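Local coordinates for protein putative metal-dependent isothiocyanate hydrolase SaxA (Pectobacterium carotovorum, PDB 6BRM) that probably hydrolyses isothiocyanates at a two-zinc site held in a metallo-beta-lactamase fold, at residues B[18-23]-B[149-154]; B[65-70]-B[126-131]; B[71-76]-B[99-104]; B[162-167]-B[219-224]; B[188-193]-B[197-202]. One frame throughout, in Å; residues are numbered along the deposited sequence.

Contact 1 of 5, residues B[18-23]-B[149-154]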
# COMPACT_ATOMS: atom_id res chain seq x y z
N LYS B 18 -14.66 -19.75 18.71
CA LYS B 18 -13.53 -20.42 18.05
C LYS B 18 -12.23 -19.85 18.60
O LYS B 18 -12.16 -18.66 18.90
CB LYS B 18 -13.56 -20.19 16.53
CG LYS B 18 -14.84 -20.63 15.84
CD LYS B 18 -15.06 -22.14 15.91
CE LYS B 18 -16.30 -22.58 15.14
NZ LYS B 18 -17.52 -21.78 15.47
N LYS B 19 -11.20 -20.70 18.72
CA LYS B 19 -9.88 -20.29 19.19
C LYS B 19 -8.85 -20.32 18.06
O LYS B 19 -8.83 -21.26 17.27
CB LYS B 19 -9.40 -21.21 20.31
CG LYS B 19 -10.17 -21.08 21.61
CD LYS B 19 -9.48 -21.83 22.74
CE LYS B 19 -8.29 -21.05 23.30
NZ LYS B 19 -7.58 -21.79 24.38
N PHE B 20 -8.02 -19.28 17.99
CA PHE B 20 -6.93 -19.19 17.02
C PHE B 20 -5.62 -18.95 17.74
O PHE B 20 -5.61 -18.39 18.84
CB PHE B 20 -7.16 -18.03 16.05
CG PHE B 20 -8.52 -18.03 15.41
CD1 PHE B 20 -8.82 -18.93 14.40
CD2 PHE B 20 -9.50 -17.13 15.83
CE1 PHE B 20 -10.08 -18.93 13.81
CE2 PHE B 20 -10.75 -17.14 15.25
CZ PHE B 20 -11.04 -18.04 14.23
N LEU B 21 -4.52 -19.39 17.13
CA LEU B 21 -3.17 -19.07 17.57
C LEU B 21 -2.50 -18.32 16.43
O LEU B 21 -2.18 -18.92 15.40
CB LEU B 21 -2.41 -20.35 17.93
CG LEU B 21 -0.91 -20.29 18.26
CD1 LEU B 21 -0.59 -19.37 19.43
CD2 LEU B 21 -0.40 -21.70 18.55
N ILE B 22 -2.30 -17.01 16.60
CA ILE B 22 -1.72 -16.16 15.57
C ILE B 22 -0.21 -16.05 15.79
O ILE B 22 0.23 -15.68 16.88
CB ILE B 22 -2.35 -14.74 15.56
CG1 ILE B 22 -3.85 -14.82 15.20
CG2 ILE B 22 -1.62 -13.81 14.59
CD1 ILE B 22 -4.79 -14.72 16.39
N ASP B 23 0.57 -16.38 14.76
CA ASP B 23 2.03 -16.21 14.74
C ASP B 23 2.77 -16.91 15.89
O ASP B 23 3.31 -16.24 16.78
CB ASP B 23 2.39 -14.72 14.68
CG ASP B 23 1.88 -14.04 13.42
OD1 ASP B 23 1.06 -14.64 12.69
OD2 ASP B 23 2.30 -12.89 13.15
N LEU B 149 -4.91 -8.53 9.89
CA LEU B 149 -6.10 -9.37 10.01
C LEU B 149 -7.20 -8.64 10.77
O LEU B 149 -6.98 -8.22 11.90
CB LEU B 149 -5.78 -10.66 10.77
CG LEU B 149 -4.67 -11.56 10.25
CD1 LEU B 149 -4.32 -12.60 11.32
CD2 LEU B 149 -5.08 -12.24 8.96
N VAL B 150 -8.36 -8.50 10.14
CA VAL B 150 -9.56 -7.99 10.80
C VAL B 150 -10.47 -9.17 11.07
O VAL B 150 -10.55 -10.09 10.26
CB VAL B 150 -10.28 -6.93 9.94
CG1 VAL B 150 -11.55 -6.43 10.62
CG2 VAL B 150 -9.35 -5.76 9.63
N PHE B 151 -11.15 -9.16 12.22
CA PHE B 151 -12.14 -10.18 12.57
C PHE B 151 -13.49 -9.51 12.78
O PHE B 151 -13.60 -8.59 13.58
CB PHE B 151 -11.73 -10.93 13.84
CG PHE B 151 -10.56 -11.85 13.65
CD1 PHE B 151 -9.26 -11.38 13.78
CD2 PHE B 151 -10.76 -13.19 13.35
CE1 PHE B 151 -8.18 -12.23 13.61
CE2 PHE B 151 -9.68 -14.05 13.18
CZ PHE B 151 -8.39 -13.57 13.30
N THR B 152 -14.51 -9.99 12.07
CA THR B 152 -15.84 -9.38 12.04
C THR B 152 -16.88 -10.44 12.38
O THR B 152 -16.81 -11.56 11.86
CB THR B 152 -16.08 -8.71 10.66
OG1 THR B 152 -15.68 -7.33 10.73
CG2 THR B 152 -17.54 -8.75 10.20
N HIS B 153 -17.83 -10.08 13.24
CA HIS B 153 -18.95 -10.95 13.65
C HIS B 153 -19.92 -10.14 14.51
O HIS B 153 -19.49 -9.30 15.29
CB HIS B 153 -18.45 -12.16 14.46
CG HIS B 153 -19.42 -13.29 14.55
ND1 HIS B 153 -20.56 -13.25 15.32
CD2 HIS B 153 -19.40 -14.52 13.98
CE1 HIS B 153 -21.22 -14.39 15.21
NE2 HIS B 153 -20.54 -15.18 14.40
N HIS B 154 -21.22 -10.37 14.36
CA HIS B 154 -22.22 -9.92 15.36
C HIS B 154 -22.01 -10.68 16.69
O HIS B 154 -21.28 -11.66 16.73
CB HIS B 154 -23.66 -10.06 14.84
CG HIS B 154 -24.13 -11.47 14.62
ND1 HIS B 154 -25.03 -12.09 15.47
CD2 HIS B 154 -23.85 -12.37 13.65
CE1 HIS B 154 -25.27 -13.31 15.03
NE2 HIS B 154 -24.56 -13.51 13.93
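The rings of Phe20 and Phe151 meet obliquely, their planes 36° apart and their centroids separated by 5.5 Å. The closest approach is CE2 of Phe20 to CE2 of Phe151 at 3.9 Å, so each ring offers the corner beyond its CD2 atom, and the two rings pass one another head to tail. Both CG atoms stand beside their own backbone N and anti to the carbonyl carbon (chi1 -51° in Phe20, -71° in Phe151), which sends each ring out from its strand into the gap between the backbones. Two residues further along one strand, Ile22 repeats the theme, its CG2 lying 4.4 Å from CD1 of Leu149. The CA atoms of Phe20 and Phe151 are 11.3 Å apart, a spacing of face-to-face sheets and not of paired strands: 18-22 belongs to one mixed sheet and 148-152 to the other, the two central layers of the alpha-beta/beta-alpha sandwich of this superfamily. Ile64 of strand 62-64 touches all four residues, while Ile121 packs on Phe151. With no hydrogen bond crossing between these segments, the join here is made by buried hydrocarbon, and burial of apolar surface probably holds it.

Contact 2 of 5, residues B[65-70]-B[126-131]. With ZN (zinc ion), chain L.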
# COMPACT_ATOMS: atom_id res chain seq x y z
N LEU B 65 -0.78 -17.48 10.18
CA LEU B 65 0.54 -16.90 9.94
C LEU B 65 0.41 -15.65 9.07
O LEU B 65 0.00 -15.74 7.91
CB LEU B 65 1.46 -17.91 9.22
CG LEU B 65 2.30 -18.89 10.05
CD1 LEU B 65 1.64 -19.30 11.35
CD2 LEU B 65 2.63 -20.12 9.21
N THR B 66 0.77 -14.50 9.64
CA THR B 66 0.81 -13.23 8.90
C THR B 66 1.96 -13.23 7.89
O THR B 66 1.82 -12.69 6.79
CB THR B 66 0.96 -12.02 9.83
OG1 THR B 66 2.18 -12.12 10.58
CG2 THR B 66 -0.23 -11.92 10.79
N HIS B 67 3.09 -13.81 8.29
CA HIS B 67 4.24 -14.05 7.42
C HIS B 67 5.22 -15.03 8.09
O HIS B 67 5.00 -15.43 9.23
CB HIS B 67 4.95 -12.73 7.02
CG HIS B 67 5.48 -11.93 8.17
ND1 HIS B 67 4.79 -11.75 9.35
CD2 HIS B 67 6.63 -11.23 8.30
CE1 HIS B 67 5.50 -10.98 10.16
NE2 HIS B 67 6.62 -10.65 9.55
N THR B 68 6.27 -15.41 7.37
CA THR B 68 7.21 -16.45 7.83
C THR B 68 8.53 -15.92 8.43
O THR B 68 9.50 -16.66 8.51
CB THR B 68 7.52 -17.42 6.67
OG1 THR B 68 8.11 -16.69 5.58
CG2 THR B 68 6.25 -18.10 6.19
N HIS B 69 8.56 -14.66 8.87
CA HIS B 69 9.71 -14.14 9.63
C HIS B 69 9.85 -14.93 10.93
O HIS B 69 8.84 -15.26 11.57
CB HIS B 69 9.57 -12.64 9.93
CG HIS B 69 9.89 -11.76 8.76
ND1 HIS B 69 9.64 -10.40 8.76
CD2 HIS B 69 10.41 -12.04 7.54
CE1 HIS B 69 10.01 -9.89 7.60
NE2 HIS B 69 10.49 -10.86 6.84
N THR B 70 11.09 -15.24 11.31
CA THR B 70 11.38 -16.22 12.37
C THR B 70 10.75 -15.88 13.73
O THR B 70 10.33 -16.78 14.45
CB THR B 70 12.90 -16.42 12.55
OG1 THR B 70 13.52 -16.56 11.26
CG2 THR B 70 13.20 -17.65 13.39
N GLY B 126 -0.03 -4.42 4.38
CA GLY B 126 0.83 -3.51 5.14
C GLY B 126 2.11 -3.24 4.37
O GLY B 126 2.25 -3.69 3.23
N GLN B 127 3.02 -2.49 4.98
CA GLN B 127 4.36 -2.31 4.45
C GLN B 127 5.38 -2.52 5.57
O GLN B 127 5.46 -1.72 6.50
CB GLN B 127 4.52 -0.94 3.81
CG GLN B 127 5.70 -0.83 2.86
CD GLN B 127 5.63 0.38 1.96
OE1 GLN B 127 5.21 0.29 0.80
NE2 GLN B 127 6.03 1.53 2.48
N HIS B 128 6.17 -3.59 5.46
CA HIS B 128 7.14 -3.99 6.49
C HIS B 128 8.46 -3.25 6.28
O HIS B 128 9.51 -3.86 6.06
CB HIS B 128 7.33 -5.52 6.42
CG HIS B 128 7.86 -6.14 7.68
ND1 HIS B 128 8.52 -5.42 8.65
CD2 HIS B 128 7.85 -7.42 8.10
CE1 HIS B 128 8.88 -6.23 9.63
NE2 HIS B 128 8.50 -7.46 9.32
N GLY B 129 8.41 -1.92 6.38
CA GLY B 129 9.57 -1.07 6.05
C GLY B 129 9.16 0.27 5.49
O GLY B 129 8.00 0.49 5.15
N SER B 130 10.14 1.17 5.40
CA SER B 130 9.94 2.50 4.81
C SER B 130 9.84 2.41 3.29
O SER B 130 10.18 1.39 2.69
CB SER B 130 11.11 3.41 5.17
OG SER B 130 12.33 2.89 4.65
N ASN B 131 9.39 3.50 2.67
CA ASN B 131 9.32 3.61 1.20
C ASN B 131 10.68 3.40 0.53
O ASN B 131 10.75 2.78 -0.54
CB ASN B 131 8.77 4.98 0.79
CG ASN B 131 7.28 5.12 1.04
OD1 ASN B 131 6.65 4.23 1.60
ND2 ASN B 131 6.71 6.25 0.63
ZN ZN L . 8.33 -9.44 10.25
O HOH W 1 9.54 -10.09 11.95
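His67 and His128, whose CA atoms are 10.5 Å apart, sit on two irregular loops with no backbone pairing between them, and His128 is the centre of an inverse gamma turn. What joins the loops is a zinc ion, bound by NE2 of His67, ND1 of His69 and NE2 of His128, each at 2.2 Å. The His128 ring reaches it with CG anti to N (chi1 -159°). The rings converge differently: those of His67 and His128 are turned 70° to each other, those of His69 and His128 53°. NE2 of His128 reaches the edge of the His69 ring, near its plane, 3.2 Å from ND1 of His69; both nitrogens are spent on the metal. His67 and His69 open the HxHxDH motif of the metallo-beta-lactamase superfamily, and Asp164 with one water completes five ligands. Each ring is steadied from behind. ND1 of His67 donates to OG1 of Thr66 (2.9 Å), which lies nearly in the imidazole plane, and OG1 is tied to Asp23. NE2 of His69 bonds to the carbonyl of Leu142, and ND1 of His128 to that of Ile198. Beside His128, OE1 of Gln127 is taken by the backbone N of Lys169 of the second subunit.

Contact 3 of 5, residues B[71-76]-B[99-104]. With ZN (zinc ion), chain M.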
# COMPACT_ATOMS: atom_id res chain seq x y z
N ASP B 71 10.65 -14.58 14.04
CA ASP B 71 9.94 -14.11 15.25
C ASP B 71 8.40 -14.23 15.20
O ASP B 71 7.72 -13.78 16.13
CB ASP B 71 10.35 -12.66 15.59
CG ASP B 71 9.99 -11.68 14.48
OD1 ASP B 71 10.39 -11.94 13.33
OD2 ASP B 71 9.32 -10.65 14.75
N HIS B 72 7.86 -14.80 14.12
CA HIS B 72 6.43 -15.15 14.01
C HIS B 72 6.16 -16.63 13.70
O HIS B 72 5.01 -17.05 13.70
CB HIS B 72 5.79 -14.29 12.92
CG HIS B 72 5.96 -12.82 13.13
ND1 HIS B 72 4.96 -12.03 13.65
CD2 HIS B 72 7.01 -12.00 12.92
CE1 HIS B 72 5.38 -10.79 13.75
NE2 HIS B 72 6.63 -10.74 13.30
N TRP B 73 7.22 -17.41 13.44
CA TRP B 73 7.11 -18.79 12.96
C TRP B 73 8.52 -19.39 12.94
O TRP B 73 9.18 -19.42 11.90
CB TRP B 73 6.47 -18.82 11.56
CG TRP B 73 6.28 -20.18 10.96
CD1 TRP B 73 6.84 -20.65 9.80
CD2 TRP B 73 5.46 -21.24 11.46
NE1 TRP B 73 6.43 -21.93 9.56
CE2 TRP B 73 5.58 -22.33 10.57
CE3 TRP B 73 4.65 -21.39 12.60
CZ2 TRP B 73 4.91 -23.54 10.76
CZ3 TRP B 73 3.98 -22.60 12.79
CH2 TRP B 73 4.11 -23.65 11.88
N ASP B 74 8.97 -19.84 14.11
CA ASP B 74 10.33 -20.38 14.29
C ASP B 74 10.38 -21.89 14.12
O ASP B 74 9.34 -22.55 14.03
CB ASP B 74 10.94 -19.95 15.64
CG ASP B 74 10.16 -20.46 16.85
OD1 ASP B 74 9.18 -21.22 16.71
OD2 ASP B 74 10.54 -20.08 17.98
N GLU B 75 11.60 -22.44 14.09
CA GLU B 75 11.82 -23.89 13.96
C GLU B 75 11.16 -24.67 15.10
O GLU B 75 10.60 -25.74 14.86
CB GLU B 75 13.33 -24.20 13.89
CG GLU B 75 13.68 -25.60 13.39
CD GLU B 75 13.49 -25.78 11.88
OE1 GLU B 75 13.92 -24.90 11.10
OE2 GLU B 75 12.93 -26.82 11.47
N ALA B 76 11.20 -24.14 16.32
CA ALA B 76 10.54 -24.76 17.48
C ALA B 76 9.03 -24.97 17.27
O ALA B 76 8.50 -26.03 17.61
CB ALA B 76 10.77 -23.93 18.73
N ARG B 99 3.97 -25.94 3.59
CA ARG B 99 3.64 -27.29 3.08
C ARG B 99 4.87 -28.18 2.91
O ARG B 99 4.81 -29.38 3.21
CB ARG B 99 2.88 -27.20 1.75
CG ARG B 99 2.22 -28.50 1.28
CD ARG B 99 0.90 -28.22 0.56
NE ARG B 99 1.03 -27.12 -0.42
CZ ARG B 99 0.07 -26.25 -0.76
NH1 ARG B 99 -1.15 -26.29 -0.21
NH2 ARG B 99 0.35 -25.31 -1.65
N SER B 100 5.98 -27.59 2.46
CA SER B 100 7.23 -28.32 2.28
C SER B 100 7.98 -28.59 3.61
O SER B 100 8.94 -29.35 3.62
CB SER B 100 8.15 -27.58 1.30
OG SER B 100 8.99 -28.50 0.63
N GLN B 101 7.53 -27.96 4.69
CA GLN B 101 8.03 -28.24 6.04
C GLN B 101 7.25 -29.34 6.79
O GLN B 101 7.35 -29.44 8.01
CB GLN B 101 8.03 -26.95 6.87
CG GLN B 101 8.99 -25.89 6.35
CD GLN B 101 8.96 -24.59 7.14
OE1 GLN B 101 9.86 -23.76 7.01
NE2 GLN B 101 7.94 -24.41 7.96
N GLY B 102 6.48 -30.16 6.06
CA GLY B 102 5.77 -31.31 6.64
C GLY B 102 4.27 -31.15 6.83
O GLY B 102 3.56 -32.15 6.99
N PHE B 103 3.77 -29.92 6.80
CA PHE B 103 2.35 -29.64 7.02
C PHE B 103 1.54 -29.96 5.76
O PHE B 103 2.06 -29.83 4.64
CB PHE B 103 2.14 -28.18 7.43
CG PHE B 103 2.73 -27.83 8.77
CD1 PHE B 103 4.07 -27.46 8.89
CD2 PHE B 103 1.94 -27.86 9.92
CE1 PHE B 103 4.61 -27.14 10.13
CE2 PHE B 103 2.48 -27.54 11.16
CZ PHE B 103 3.82 -27.18 11.27
N PHE B 104 0.30 -30.42 5.93
CA PHE B 104 -0.58 -30.75 4.79
C PHE B 104 -2.03 -30.21 4.82
O PHE B 104 -2.72 -30.30 3.80
CB PHE B 104 -0.56 -32.26 4.50
CG PHE B 104 -0.70 -33.13 5.72
CD1 PHE B 104 -1.94 -33.27 6.35
CD2 PHE B 104 0.39 -33.84 6.23
CE1 PHE B 104 -2.08 -34.08 7.47
CE2 PHE B 104 0.25 -34.65 7.35
CZ PHE B 104 -0.98 -34.77 7.97
ZN ZN M . 8.21 -9.23 13.48
O HOH W 1 9.54 -10.09 11.95
O HOH W 2 9.70 -7.61 13.44
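Next to Trp73, whose indole meets Gln101 and Phe103, OD1 of Asp74 is gripped by two backbone nitrogens, those of Leu26 and Ala77, the latter making Asp74 the N-cap of helix 75-80. The segment begins with Asp71 and His72, the closing pair of the HxHxDH motif. OD2 of Asp71 and NE2 of His72 each bind one zinc at 2.2 Å, two waters share that ion, and ND1 of His72 is bonded to Asp23. OD1 of Asp71, left off the metal, accepts a hydrogen bond from the water that also reaches the other zinc. Directly after this metal-binding pair, Trp73 turns to the second segment. With chi1 at -179° the indole extends away from the backbone N, toward the loop after helix 92-100. The amide of Gln101 lies at the pyrrole end of the indole edge, the planes 21° apart. Phe103 and Trp73 approach head-on at the benzo end, the two six-membered rings inclined 53°. Ile98 of helix 92-100 packs on both aromatics, and Lys83 makes a cation-pi contact with Phe103. The two aromatics come closest at CH2 of Trp73 and CZ of Phe103, 3.6 Å, with CE1 of Phe103 in the indole plane, 3.7 Å from CZ2 of Trp73.

Contact 4 of 5, residues B[162-167]-B[219-224]. With ZN (zinc ion), chain M; ZN (zinc ion), chain L.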
# COMPACT_ATOMS: atom_id res chain seq x y z
N ALA B 162 -2.95 -5.46 13.20
CA ALA B 162 -2.26 -4.75 12.11
C ALA B 162 -1.03 -5.49 11.60
O ALA B 162 -0.74 -5.47 10.39
CB ALA B 162 -1.88 -3.35 12.56
N GLY B 163 -0.29 -6.14 12.51
CA GLY B 163 0.87 -6.95 12.14
C GLY B 163 2.10 -6.12 11.85
O GLY B 163 2.17 -4.94 12.23
N ASP B 164 3.06 -6.73 11.16
CA ASP B 164 4.34 -6.10 10.86
C ASP B 164 4.23 -5.13 9.69
O ASP B 164 4.55 -5.47 8.55
CB ASP B 164 5.43 -7.15 10.58
CG ASP B 164 5.99 -7.79 11.85
OD1 ASP B 164 5.34 -7.69 12.91
OD2 ASP B 164 7.10 -8.38 11.77
N THR B 165 3.77 -3.92 10.00
CA THR B 165 3.70 -2.82 9.04
C THR B 165 4.10 -1.51 9.72
O THR B 165 3.86 -1.36 10.91
CB THR B 165 2.28 -2.67 8.43
OG1 THR B 165 2.25 -1.57 7.52
CG2 THR B 165 1.21 -2.46 9.51
N VAL B 166 4.74 -0.60 8.98
CA VAL B 166 4.87 0.80 9.42
C VAL B 166 3.64 1.57 8.92
O VAL B 166 2.77 1.00 8.25
CB VAL B 166 6.19 1.47 8.95
CG1 VAL B 166 7.39 0.60 9.31
CG2 VAL B 166 6.18 1.80 7.46
N TRP B 167 3.58 2.86 9.25
CA TRP B 167 2.47 3.71 8.81
C TRP B 167 2.49 3.92 7.29
O TRP B 167 3.35 4.64 6.76
CB TRP B 167 2.48 5.05 9.54
CG TRP B 167 1.23 5.86 9.34
CD1 TRP B 167 0.87 6.55 8.22
CD2 TRP B 167 0.18 6.06 10.29
NE1 TRP B 167 -0.34 7.17 8.42
CE2 TRP B 167 -0.79 6.88 9.68
CE3 TRP B 167 -0.04 5.62 11.60
CZ2 TRP B 167 -1.96 7.28 10.33
CZ3 TRP B 167 -1.21 6.01 12.25
CH2 TRP B 167 -2.15 6.84 11.61
N ALA B 219 -0.90 -2.93 22.72
CA ALA B 219 0.50 -2.98 22.32
C ALA B 219 1.03 -4.41 22.36
O ALA B 219 0.63 -5.20 23.22
CB ALA B 219 1.34 -2.08 23.21
N SER B 220 1.93 -4.73 21.43
CA SER B 220 2.46 -6.09 21.27
C SER B 220 3.76 -6.04 20.46
O SER B 220 4.17 -4.97 20.00
CB SER B 220 1.43 -6.99 20.58
OG SER B 220 1.90 -8.32 20.43
N HIS B 221 4.41 -7.20 20.31
CA HIS B 221 5.65 -7.34 19.53
C HIS B 221 6.82 -6.56 20.17
O HIS B 221 7.58 -5.89 19.46
CB HIS B 221 5.40 -6.91 18.07
CG HIS B 221 6.39 -7.47 17.08
ND1 HIS B 221 7.75 -7.30 17.20
CD2 HIS B 221 6.20 -8.16 15.93
CE1 HIS B 221 8.35 -7.88 16.18
NE2 HIS B 221 7.44 -8.41 15.39
N MET B 222 6.97 -6.66 21.49
CA MET B 222 8.11 -6.03 22.20
C MET B 222 8.58 -6.79 23.45
O MET B 222 7.81 -7.53 24.05
CB MET B 222 7.80 -4.57 22.54
CG MET B 222 6.53 -4.34 23.34
SD MET B 222 6.13 -2.58 23.46
CE MET B 222 4.50 -2.69 24.19
N GLU B 223 9.85 -6.58 23.81
CA GLU B 223 10.53 -7.27 24.93
C GLU B 223 10.56 -8.79 24.75
O GLU B 223 10.16 -9.55 25.65
CB GLU B 223 9.92 -6.88 26.28
CG GLU B 223 9.90 -5.39 26.54
CD GLU B 223 9.50 -5.05 27.97
OE1 GLU B 223 8.70 -5.79 28.57
OE2 GLU B 223 9.98 -4.03 28.48
N SER B 224 11.02 -9.22 23.58
CA SER B 224 11.02 -10.63 23.18
C SER B 224 12.20 -10.97 22.26
O SER B 224 12.82 -12.02 22.44
CB SER B 224 9.72 -10.99 22.47
OG SER B 224 8.60 -10.65 23.26
ZN ZN M . 8.21 -9.23 13.48
ZN ZN L . 8.33 -9.44 10.25
O HOH W 1 9.54 -10.09 11.95
O HOH W 2 9.70 -7.61 13.44
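The dinuclear zinc site of the metallo-beta-lactamase fold is bridged here by Asp164, which His221 meets at one of the two ions. OD2 of Asp164 lies 2.2 Å from each zinc, so a single carboxylate oxygen joins them, and a water bound to both gives a second bridge. NE2 of His221 coordinates one ion, also at 2.2 Å, carried there by a CG anti to the backbone N (chi1 -158°). Asp71, His72 and a second water bring that ion to six ligands; the other, with three histidines, has five. Asp164 and His221 reach in nearly perpendicular to each other, the carboxylate and ring planes 54° apart. OD1 of Asp164 stands 3.2 Å from CD2 of His221 and 3.3 Å from its NE2, but that nitrogen has no hydrogen to give, being committed to the metal. OD1 is instead held by ND2 of Asn186, a second-shell bond that probably fixes the rotation of the carboxylate. The backbone turns tightly: Asp164 is the centre of an inverse gamma turn, closed by N of Thr165 on O of Gly163 at 2.9 Å. Thr165 then uses its OG1 to donate to O of Val166 at 2.7 Å, on a lone pair in the carbonyl plane, and to accept from N of Gln127. Asp164 and His221 each follow the end of a strand, 159-163 and 216-220, in one mixed sheet with strand 182-186 between them; Trp167 packs against helices 169-178 and 203-211, whereas Ala219 and Met222 lie on helix 232-241.

Contact 5 of 5, residues B[188-193]-B[197-202]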
# COMPACT_ATOMS: atom_id res chain seq x y z
N GLY B 188 7.23 -2.81 18.45
CA GLY B 188 8.60 -3.15 18.82
C GLY B 188 9.60 -2.05 18.58
O GLY B 188 10.59 -1.94 19.30
N TYR B 189 9.34 -1.23 17.56
CA TYR B 189 10.28 -0.20 17.08
C TYR B 189 11.65 -0.80 16.73
O TYR B 189 12.70 -0.27 17.11
CB TYR B 189 10.39 0.96 18.09
CG TYR B 189 10.85 2.26 17.46
CD1 TYR B 189 10.07 2.92 16.51
CD2 TYR B 189 12.07 2.85 17.83
CE1 TYR B 189 10.48 4.12 15.94
CE2 TYR B 189 12.49 4.04 17.26
CZ TYR B 189 11.70 4.68 16.32
OH TYR B 189 12.11 5.86 15.75
N ALA B 190 11.62 -1.93 16.02
CA ALA B 190 12.80 -2.46 15.36
C ALA B 190 13.16 -1.49 14.24
O ALA B 190 12.28 -1.02 13.52
CB ALA B 190 12.54 -3.85 14.80
N VAL B 191 14.45 -1.18 14.12
CA VAL B 191 14.92 -0.16 13.20
C VAL B 191 16.02 -0.73 12.30
O VAL B 191 16.90 -1.45 12.77
CB VAL B 191 15.38 1.11 13.97
CG1 VAL B 191 16.72 0.90 14.67
CG2 VAL B 191 15.43 2.32 13.05
N ASN B 192 15.94 -0.43 11.00
CA ASN B 192 17.00 -0.77 10.06
C ASN B 192 18.10 0.28 10.20
O ASN B 192 17.82 1.44 10.51
CB ASN B 192 16.46 -0.79 8.62
CG ASN B 192 17.49 -1.25 7.61
OD1 ASN B 192 18.02 -0.44 6.85
ND2 ASN B 192 17.79 -2.54 7.61
N ASP B 193 19.35 -0.14 9.96
CA ASP B 193 20.53 0.72 10.17
C ASP B 193 20.48 2.01 9.36
O ASP B 193 20.74 3.09 9.90
CB ASP B 193 21.82 -0.05 9.84
CG ASP B 193 23.07 0.68 10.31
OD1 ASP B 193 23.15 1.01 11.51
OD2 ASP B 193 23.97 0.90 9.47
N PRO B 197 12.82 2.85 10.62
CA PRO B 197 11.95 1.83 11.23
C PRO B 197 11.31 0.83 10.26
O PRO B 197 10.94 1.21 9.14
CB PRO B 197 10.87 2.66 11.93
CG PRO B 197 11.53 3.95 12.24
CD PRO B 197 12.48 4.21 11.10
N ILE B 198 11.21 -0.43 10.70
CA ILE B 198 10.62 -1.52 9.91
C ILE B 198 9.24 -2.00 10.41
O ILE B 198 8.55 -2.75 9.71
CB ILE B 198 11.57 -2.74 9.78
CG1 ILE B 198 12.01 -3.26 11.16
CG2 ILE B 198 12.78 -2.38 8.94
CD1 ILE B 198 12.51 -4.69 11.14
N ILE B 199 8.88 -1.59 11.63
CA ILE B 199 7.55 -1.82 12.21
C ILE B 199 7.12 -0.57 13.00
O ILE B 199 7.83 0.44 12.97
CB ILE B 199 7.53 -3.11 13.08
CG1 ILE B 199 8.57 -3.05 14.21
CG2 ILE B 199 7.76 -4.35 12.22
CD1 ILE B 199 8.46 -4.20 15.19
N MET B 200 5.98 -0.63 13.69
CA MET B 200 5.44 0.54 14.40
C MET B 200 6.19 0.81 15.70
O MET B 200 6.95 -0.03 16.19
CB MET B 200 3.95 0.37 14.69
CG MET B 200 3.12 -0.02 13.48
SD MET B 200 1.37 0.37 13.58
CE MET B 200 1.19 1.56 12.26
N GLY B 201 5.95 2.00 16.25
CA GLY B 201 6.55 2.43 17.51
C GLY B 201 5.57 3.16 18.40
O GLY B 201 4.36 2.93 18.32
N LYS B 202 6.10 4.05 19.24
CA LYS B 202 5.28 4.85 20.15
C LYS B 202 4.47 5.92 19.40
O LYS B 202 3.29 6.10 19.68
CB LYS B 202 6.13 5.47 21.27
CG LYS B 202 7.13 6.54 20.85
CD LYS B 202 8.17 6.79 21.94
CE LYS B 202 9.11 7.93 21.57
NZ LYS B 202 10.13 8.18 22.62
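Ile198 N donates to O of Ala190 at 3.1 Å in an almost straight bond (178° at the hydrogen), although the donor is tilted out of the carbonyl plane. The second bond, N of Tyr189 to O of Met200 at 3.0 Å, is more bent at 138°. Together they tie the two arms of a short, weakly bonded beta hairpin, with strands 191-192 and 196-197, near the zinc site. Val191 and Pro197 form its antiparallel, non-hydrogen-bonded pair, with both side chains on one face of the ribbon, where CG2 of Val191 lies 4.0 Å from CD of Pro197. At the turn end, OD1 of Asn192 accepts from N of Tyr195. Packing spreads from this frame in two directions. Tyr189 and Pro197 project alongside each other in the same sense, with CE1 of Tyr189 3.8 Å from CG of Pro197. Elsewhere Ala190 is met by two isoleucines: CG1 of Ile198 comes within 3.7 Å of CB of Ala190, and Ile199 lays its CG1 along the backbone N of the same alanine. In Ile199, CG1 sits between the backbone N and the carbonyl carbon (chi1 57°), bringing CD1 to 3.8 Å from N of Gly188. The same residue touches His128 and His221, so the loop after strand 196-197 probably helps wall the metal pocket. Tyr189 also rests on bare backbone, its CD1 3.7 Å from CA of Gly201, which has no side chain to intervene.

In the fold
Along the chain, contacts 2 and 3 are nested within the loop closed by contact 1, contact 3 lying inside contact 2; contact 4 follows and encloses contact 5. Contact 1 joins the two central sheets, and strands 148-152 and 159-163, neighbours in one of them, carry parts of contacts 1 and 4. Centres of contacts 2 and 4 are about 10 Å apart, those of 4 and 5 about 8 Å, while 1 and 5, about 25 Å apart, lie on opposite sides of the chain's centre. Contacts 2, 3 and 4 share the bridging water and bring ligands from distant parts of the sequence to the zinc pair; contacts 2 and 4 also touch the second subunit.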